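Local atomic coordinates of tryptophan halogenase (Shewanella frigidimarina, PDB entry 2PYX), a protein that probably acts as a flavin-dependent tryptophan halogenase, binding FAD and halogenating tryptophan or a related substrate. Residues A[86-91]-A[152-157]; A[108-113]-A[143-148]; A[112-117]-A[164-169]. All blocks are in the same frame, centred on the assembly; numbering follows the deposited sequence. Where two conformers were deposited one is given.

Three contacts fold one stretch of chain back on itself and illustrate how long loops are fastened to a sheet. From the N terminus, strand 87-95 comes first and pairs antiparallel with strand 108-112, which leads into the loop at 112-117. Contact 2 closes the next loop by laying helix 144-149 against strand 108-112. Contact 1 then brings residues 152-157 back to the start of strand 87-95, closing a larger loop within which contact 2 is nested. Contact 3 starts from the same stretch as contact 2, sharing Pro-112 and Phe-113, and crosses contact 1 by joining residues 112-117 to the run into strand 169-172, another antiparallel neighbour of strand 87-95.

Contact 1 of 3, residues A[86-91]-A[152-157]; sequences ASFKQG and LAPKSI
Pro-154 meets two residues of strand 87-95 at once, Phe-88 and Gln-90, and exemplifies how a loop proline can be seated against alternate side chains of a strand. Phe-88 and the proline ring stand at about a right angle to each other. Phe-88 CB approaches Pro-154 CD to 3.6 Å, and Phe-88 CG lies 3.9 Å from Pro-154 CG, which makes the root of the aromatic side chain the main touching part. Beyond it the ring runs on until Phe-88 CE1 comes within 4.3 Å of Lys-155 CD. Gln-90 runs along the proline ring from its CB toward its CD, with Gln-90 CD 3.7 Å from Pro-154 CB. With CG anti to the carbonyl carbon (chi1 -69°) and the chain extended beyond, its amide is carried up to the loop backbone. There Gln-90 NE2 donates a weak, bent bond to Leu-152 O, 2.8 Å long with an angle of 129° at the hydrogen. Gln-90 OE1 accepts from a water 2.8 Å away that also donates to Ala-153 O, and from Gln-144 NE2, so both ends of this buried amide are engaged, which should limit its turning, chiefly through OE1. Lys-89, the predicted active-site lysine between the two, points away from the loop. Helix 511-520 packs Leu-514 and Leu-515 on Phe-88, helix 77-83 adds Ile-81, and Leu-152 rests on Leu-147 of helix 144-149.

Contact 2 of 3, residues A[108-113]-A[143-148]; sequences SYLHPF and SQQVLT
Leu-110 points from strand 108-112 toward Gln-145 and Thr-148 of helix 144-149, and its atoms can be followed outward. Leu-110 CB lies 3.5 Å from Gln-145 OE1, and the two side chains lie alongside one another, running in opposite senses. CG stays at the margin of the same oxygen. Having CG anti to the backbone N (chi1 -173°) carries the branch over residues 145-148 of the helix, where Leu-110 CD2 sits 3.6 Å from Gln-145 CA and also 3.6 Å from Thr-148 OG1. That hydroxyl is not left bare against the methyl: it donates to Gln-144 O, which takes the backbone N-H of Thr-148 as well. Gln-145 reaches the strand by a bend at chi2 (56°), and its OE1 accepts from Arg-93 NH1. Replacing Gln-145 by an alanine removes the amide, which is likely to leave Arg-93 without this acceptor and the flank of Leu-110 less covered. Gln-144 OE1 comes to 3.1 Å from Pro-112 CB while accepting from Ser-114 N, and its NE2 donates to Asn-167 O. The arrangement is that of a helix laid across one face of an antiparallel strand pair, 87-95 with 108-112; the axes of 108-112 and 144-148 approach to 9.2 Å, at 113°. Strand 108-112 carries His-111, whose ND1 bonds Glu-361, a predicted tryptophan-binding residue, consistent with the helix backing a strand that borders the probable substrate pocket.

Contact 3 of 3, residues A[112-117]-A[164-169]; sequences PFSLPH and FQNNYG
Phe-113 and the backbone of residues 167-169 meet ring against peptide. Asn-167 O lies at the edge of the Phe-113 ring, near its plane, while Gly-169 N approaches obliquely, 3.7 Å from Phe-113 CD2. The Phe-113 side chain also packs on Lys-89, the predicted active-site lysine, and its ring meets that of Trp-63, so this junction is likely to form part of the active-site wall. Within 164-169, two further rings meet neighbouring residues: Asn-167 CA sits over one face of Phe-164, offset toward the rim, and the edge of Tyr-168 receives Phe-164 CB and Asn-166 O in its plane. Beside these ring contacts the two loops are joined through water. Ser-114 OG, anti to its carbonyl carbon (chi1 -79°), faces Asn-166 and Asn-167. One water lies 2.7 Å from Ser-114 OG and accepts from Asn-167 N at 3.0 Å; another, 3.1 Å from Ser-114 OG, donates to Asn-166 OD1. A third donates to Phe-113 O at 2.7 Å and accepts from Asn-167 ND2 at 2.8 Å, so three waters bridge the two loops. Asn-166 is gripped further, OD1 by Arg-500 NH2 of helix 484-507 and ND2 by Ser-143 OG, near helix 144-149. Tyr-467 of helix 462-471 bonds Ser-114 O, and Gly-169 opens strand 169-172, pairing through its backbone with Lys-89 of strand 87-95.

Contact 1 of 3, residues A[86-91]-A[152-157]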
# COMPACT_ATOMS: atom_id res chain seq x y z
N ALA A 86 9.82 -1.88 12.84
CA ALA A 86 8.55 -1.25 12.46
C ALA A 86 8.15 -0.09 13.36
O ALA A 86 8.54 -0.02 14.54
CB ALA A 86 7.45 -2.28 12.47
N SER A 87 7.42 0.85 12.77
CA SER A 87 6.72 1.89 13.51
C SER A 87 5.28 1.96 13.00
O SER A 87 4.92 1.32 11.98
CB SER A 87 7.42 3.25 13.37
OG SER A 87 6.86 4.22 14.24
N PHE A 88 4.42 2.72 13.69
CA PHE A 88 3.01 2.83 13.33
C PHE A 88 2.81 3.91 12.31
O PHE A 88 3.31 5.01 12.47
CB PHE A 88 2.17 3.15 14.58
CG PHE A 88 2.40 2.18 15.69
CD1 PHE A 88 1.86 0.90 15.63
CD2 PHE A 88 3.19 2.51 16.76
CE1 PHE A 88 2.11 0.00 16.65
CE2 PHE A 88 3.45 1.61 17.77
CZ PHE A 88 2.91 0.36 17.71
N LYS A 89 2.02 3.59 11.29
CA LYS A 89 1.67 4.55 10.23
C LYS A 89 0.17 4.82 10.29
O LYS A 89 -0.62 3.90 10.21
CB LYS A 89 2.03 3.96 8.87
CG LYS A 89 1.56 4.76 7.68
CD LYS A 89 1.81 4.04 6.37
CE LYS A 89 1.16 4.77 5.23
NZ LYS A 89 1.20 3.90 4.01
N GLN A 90 -0.23 6.08 10.39
CA GLN A 90 -1.63 6.49 10.50
C GLN A 90 -2.20 7.18 9.27
O GLN A 90 -3.34 7.67 9.30
CB GLN A 90 -1.81 7.37 11.75
CG GLN A 90 -1.64 6.56 13.01
CD GLN A 90 -1.92 7.38 14.23
OE1 GLN A 90 -3.07 7.74 14.52
NE2 GLN A 90 -0.85 7.73 14.94
N GLY A 91 -1.41 7.20 8.19
CA GLY A 91 -1.82 7.76 6.90
C GLY A 91 -0.64 8.41 6.20
O GLY A 91 0.51 8.06 6.47
N LEU A 152 1.59 11.70 17.93
CA LEU A 152 1.07 10.66 18.79
C LEU A 152 0.77 9.33 18.08
O LEU A 152 0.51 9.30 16.86
CB LEU A 152 -0.16 11.15 19.52
CG LEU A 152 -0.02 12.48 20.30
CD1 LEU A 152 -1.35 12.87 20.91
CD2 LEU A 152 1.05 12.32 21.38
N ALA A 153 0.79 8.27 18.87
CA ALA A 153 0.59 6.92 18.37
C ALA A 153 -0.92 6.63 18.15
O ALA A 153 -1.77 7.43 18.52
CB ALA A 153 1.18 5.95 19.33
N PRO A 154 -1.24 5.49 17.50
CA PRO A 154 -2.65 5.10 17.31
C PRO A 154 -3.26 4.25 18.43
O PRO A 154 -4.42 3.85 18.34
CB PRO A 154 -2.58 4.21 16.06
CG PRO A 154 -1.23 3.61 16.13
CD PRO A 154 -0.33 4.58 16.79
N LYS A 155 -2.46 3.97 19.45
CA LYS A 155 -2.88 3.08 20.53
C LYS A 155 -1.98 3.32 21.74
O LYS A 155 -1.01 4.02 21.65
CB LYS A 155 -2.84 1.61 20.08
CG LYS A 155 -1.42 1.10 19.75
CD LYS A 155 -1.43 -0.23 19.03
CE LYS A 155 -1.99 -1.37 19.87
NZ LYS A 155 -2.02 -2.70 19.13
N SER A 156 -2.35 2.70 22.87
CA SER A 156 -1.60 2.80 24.12
C SER A 156 -0.92 1.47 24.40
O SER A 156 -1.26 0.46 23.78
CB SER A 156 -2.57 3.10 25.26
OG SER A 156 -3.52 2.05 25.40
N ILE A 157 0.01 1.45 25.36
CA ILE A 157 0.73 0.21 25.70
C ILE A 157 -0.22 -0.87 26.28
O ILE A 157 0.06 -2.08 26.19
CB ILE A 157 1.95 0.52 26.61
CG1 ILE A 157 2.88 -0.68 26.76
CG2 ILE A 157 1.49 1.05 28.00
CD1 ILE A 157 3.28 -1.34 25.46
O HOH W 1 -4.05 8.45 17.00

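Contact 2 of 3, residues A[108-113]-A[143-148]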
# COMPACT_ATOMS: atom_id res chain seq x y z
N SER A 108 -0.22 21.87 3.64
CA SER A 108 -0.16 20.51 4.11
C SER A 108 -1.56 20.03 4.41
O SER A 108 -2.41 20.77 4.93
CB SER A 108 0.67 20.51 5.38
OG SER A 108 0.79 19.24 5.94
N TYR A 109 -1.78 18.77 4.06
CA TYR A 109 -3.03 18.13 4.47
C TYR A 109 -2.77 16.64 4.76
O TYR A 109 -1.77 16.08 4.33
CB TYR A 109 -4.12 18.32 3.42
CG TYR A 109 -4.01 17.37 2.25
CD1 TYR A 109 -4.59 16.11 2.29
CD2 TYR A 109 -3.25 17.69 1.12
CE1 TYR A 109 -4.50 15.24 1.21
CE2 TYR A 109 -3.12 16.80 0.04
CZ TYR A 109 -3.74 15.56 0.10
OH TYR A 109 -3.61 14.68 -0.97
N LEU A 110 -3.70 16.04 5.50
CA LEU A 110 -3.61 14.64 5.88
C LEU A 110 -4.64 13.78 5.17
O LEU A 110 -5.80 14.17 5.05
CB LEU A 110 -3.82 14.45 7.40
CG LEU A 110 -3.58 13.02 7.91
CD1 LEU A 110 -2.15 12.51 7.73
CD2 LEU A 110 -4.05 12.91 9.36
N HIS A 111 -4.18 12.62 4.70
CA HIS A 111 -5.04 11.53 4.28
C HIS A 111 -4.91 10.48 5.36
O HIS A 111 -3.97 9.70 5.35
CB HIS A 111 -4.68 11.00 2.88
CG HIS A 111 -5.43 9.77 2.49
ND1 HIS A 111 -5.04 8.95 1.45
CD2 HIS A 111 -6.52 9.17 3.03
CE1 HIS A 111 -5.87 7.94 1.34
NE2 HIS A 111 -6.77 8.04 2.30
N PRO A 112 -5.85 10.49 6.34
CA PRO A 112 -5.74 9.58 7.48
C PRO A 112 -6.26 8.18 7.13
O PRO A 112 -7.06 8.04 6.19
CB PRO A 112 -6.64 10.20 8.52
CG PRO A 112 -7.58 10.96 7.82
CD PRO A 112 -7.05 11.33 6.44
N PHE A 113 -5.84 7.17 7.88
CA PHE A 113 -6.43 5.84 7.78
C PHE A 113 -7.81 5.72 8.47
O PHE A 113 -8.65 4.88 8.06
CB PHE A 113 -5.50 4.75 8.31
CG PHE A 113 -4.33 4.42 7.42
CD1 PHE A 113 -4.48 4.44 6.03
CD2 PHE A 113 -3.13 3.98 7.96
CE1 PHE A 113 -3.42 4.11 5.22
CE2 PHE A 113 -2.06 3.64 7.16
CZ PHE A 113 -2.24 3.69 5.77
N SER A 143 -10.02 12.38 14.27
CA SER A 143 -9.11 12.86 15.32
C SER A 143 -7.66 12.79 14.88
O SER A 143 -6.79 13.44 15.47
CB SER A 143 -9.32 12.08 16.63
OG SER A 143 -9.01 10.71 16.47
N GLN A 144 -7.36 12.04 13.83
CA GLN A 144 -5.96 11.80 13.46
C GLN A 144 -5.20 13.00 12.96
O GLN A 144 -3.98 13.06 13.03
CB GLN A 144 -5.87 10.70 12.39
CG GLN A 144 -5.84 9.37 13.01
CD GLN A 144 -5.76 8.20 12.03
OE1 GLN A 144 -6.34 8.26 10.97
NE2 GLN A 144 -5.10 7.11 12.45
N GLN A 145 -5.89 13.98 12.39
CA GLN A 145 -5.19 15.17 11.90
C GLN A 145 -4.47 15.82 13.08
O GLN A 145 -3.25 15.98 13.06
CB GLN A 145 -6.11 16.16 11.20
CG GLN A 145 -5.50 17.49 10.76
CD GLN A 145 -4.26 17.33 9.85
OE1 GLN A 145 -3.34 16.56 10.15
NE2 GLN A 145 -4.25 18.05 8.74
N VAL A 146 -5.24 16.11 14.12
CA VAL A 146 -4.70 16.73 15.32
C VAL A 146 -3.69 15.82 16.03
O VAL A 146 -2.62 16.29 16.41
CB VAL A 146 -5.85 17.15 16.29
CG1 VAL A 146 -5.29 17.56 17.63
CG2 VAL A 146 -6.67 18.28 15.66
N LEU A 147 -3.99 14.53 16.16
CA LEU A 147 -3.15 13.63 16.91
C LEU A 147 -1.81 13.38 16.22
O LEU A 147 -0.76 13.33 16.84
CB LEU A 147 -3.89 12.33 17.20
CG LEU A 147 -5.19 12.52 18.00
CD1 LEU A 147 -6.05 11.27 18.05
CD2 LEU A 147 -4.90 12.97 19.41
N THR A 148 -1.83 13.21 14.90
CA THR A 148 -0.60 12.98 14.17
C THR A 148 0.26 14.25 14.12
O THR A 148 1.48 14.16 14.11
CB THR A 148 -0.86 12.40 12.75
OG1 THR A 148 -1.66 13.31 12.01
CG2 THR A 148 -1.54 11.06 12.85

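Contact 3 of 3, residues A[112-117]-A[164-169]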
# COMPACT_ATOMS: atom_id res chain seq x y z
N PRO A 112 -5.85 10.49 6.34
CA PRO A 112 -5.74 9.58 7.48
C PRO A 112 -6.26 8.18 7.13
O PRO A 112 -7.06 8.04 6.19
CB PRO A 112 -6.64 10.20 8.52
CG PRO A 112 -7.58 10.96 7.82
CD PRO A 112 -7.05 11.33 6.44
N PHE A 113 -5.84 7.17 7.88
CA PHE A 113 -6.43 5.84 7.78
C PHE A 113 -7.81 5.72 8.47
O PHE A 113 -8.65 4.88 8.06
CB PHE A 113 -5.50 4.75 8.31
CG PHE A 113 -4.33 4.42 7.42
CD1 PHE A 113 -4.48 4.44 6.03
CD2 PHE A 113 -3.13 3.98 7.96
CE1 PHE A 113 -3.42 4.11 5.22
CE2 PHE A 113 -2.06 3.64 7.16
CZ PHE A 113 -2.24 3.69 5.77
N SER A 114 -8.08 6.56 9.47
CA SER A 114 -9.37 6.52 10.15
C SER A 114 -10.47 6.97 9.21
O SER A 114 -10.31 7.97 8.48
CB SER A 114 -9.40 7.48 11.33
OG SER A 114 -8.75 6.98 12.47
N LEU A 115 -11.61 6.29 9.21
CA LEU A 115 -12.78 6.77 8.46
C LEU A 115 -13.44 7.94 9.18
O LEU A 115 -13.34 8.07 10.41
CB LEU A 115 -13.80 5.66 8.23
CG LEU A 115 -13.28 4.46 7.44
CD1 LEU A 115 -14.34 3.38 7.42
CD2 LEU A 115 -12.92 4.85 6.03
N PRO A 116 -14.16 8.78 8.42
CA PRO A 116 -14.86 9.91 9.01
C PRO A 116 -15.76 9.48 10.14
O PRO A 116 -16.42 8.47 10.04
CB PRO A 116 -15.66 10.44 7.83
CG PRO A 116 -14.74 10.18 6.65
CD PRO A 116 -14.26 8.80 6.94
N HIS A 117 -15.78 10.27 11.19
CA HIS A 117 -16.57 9.93 12.37
C HIS A 117 -18.04 9.78 12.03
O HIS A 117 -18.59 10.54 11.24
CB HIS A 117 -16.41 10.98 13.42
CG HIS A 117 -17.00 10.60 14.74
ND1 HIS A 117 -16.36 9.75 15.61
CD2 HIS A 117 -18.13 11.00 15.36
CE1 HIS A 117 -17.10 9.61 16.70
NE2 HIS A 117 -18.17 10.37 16.58
N PHE A 164 -6.75 -0.98 18.32
CA PHE A 164 -6.39 0.40 18.13
C PHE A 164 -7.37 1.37 18.74
O PHE A 164 -8.53 1.02 18.95
CB PHE A 164 -6.20 0.70 16.62
CG PHE A 164 -7.40 0.45 15.77
CD1 PHE A 164 -8.41 1.40 15.67
CD2 PHE A 164 -7.55 -0.74 15.07
CE1 PHE A 164 -9.53 1.18 14.87
CE2 PHE A 164 -8.68 -0.95 14.27
CZ PHE A 164 -9.65 0.01 14.17
N GLN A 165 -6.87 2.57 19.01
CA GLN A 165 -7.70 3.73 19.28
C GLN A 165 -8.02 4.48 18.00
O GLN A 165 -9.15 4.91 17.80
CB GLN A 165 -7.05 4.57 20.36
CG GLN A 165 -7.15 3.83 21.70
CD GLN A 165 -6.26 4.39 22.77
OE1 GLN A 165 -6.68 5.22 23.58
NE2 GLN A 165 -5.02 3.95 22.78
N ASN A 166 -7.05 4.57 17.10
CA ASN A 166 -7.29 5.05 15.73
C ASN A 166 -6.62 4.06 14.76
O ASN A 166 -5.57 3.52 15.08
CB ASN A 166 -6.71 6.44 15.50
CG ASN A 166 -7.62 7.55 15.97
OD1 ASN A 166 -8.82 7.53 15.70
ND2 ASN A 166 -7.05 8.55 16.60
N ASN A 167 -7.23 3.82 13.61
CA ASN A 167 -6.74 2.77 12.70
C ASN A 167 -5.34 3.08 12.22
O ASN A 167 -4.97 4.24 12.00
CB ASN A 167 -7.67 2.59 11.49
CG ASN A 167 -7.62 1.19 10.87
OD1 ASN A 167 -6.89 0.33 11.33
ND2 ASN A 167 -8.44 0.96 9.85
N TYR A 168 -4.57 2.02 12.03
CA TYR A 168 -3.17 2.13 11.69
C TYR A 168 -2.70 0.97 10.85
O TYR A 168 -3.25 -0.12 10.90
CB TYR A 168 -2.29 2.26 12.93
CG TYR A 168 -2.17 1.03 13.80
CD1 TYR A 168 -3.09 0.78 14.83
CD2 TYR A 168 -1.13 0.13 13.65
CE1 TYR A 168 -2.98 -0.33 15.63
CE2 TYR A 168 -1.01 -0.98 14.44
CZ TYR A 168 -1.95 -1.23 15.43
OH TYR A 168 -1.81 -2.35 16.24
N GLY A 169 -1.69 1.28 10.03
CA GLY A 169 -0.80 0.27 9.44
C GLY A 169 0.61 0.51 9.97
O GLY A 169 0.81 1.04 11.06
O HOH W 2 -10.29 2.92 8.96
O HOH W 3 -10.08 4.77 13.28
O HOH W 4 -9.89 9.47 13.89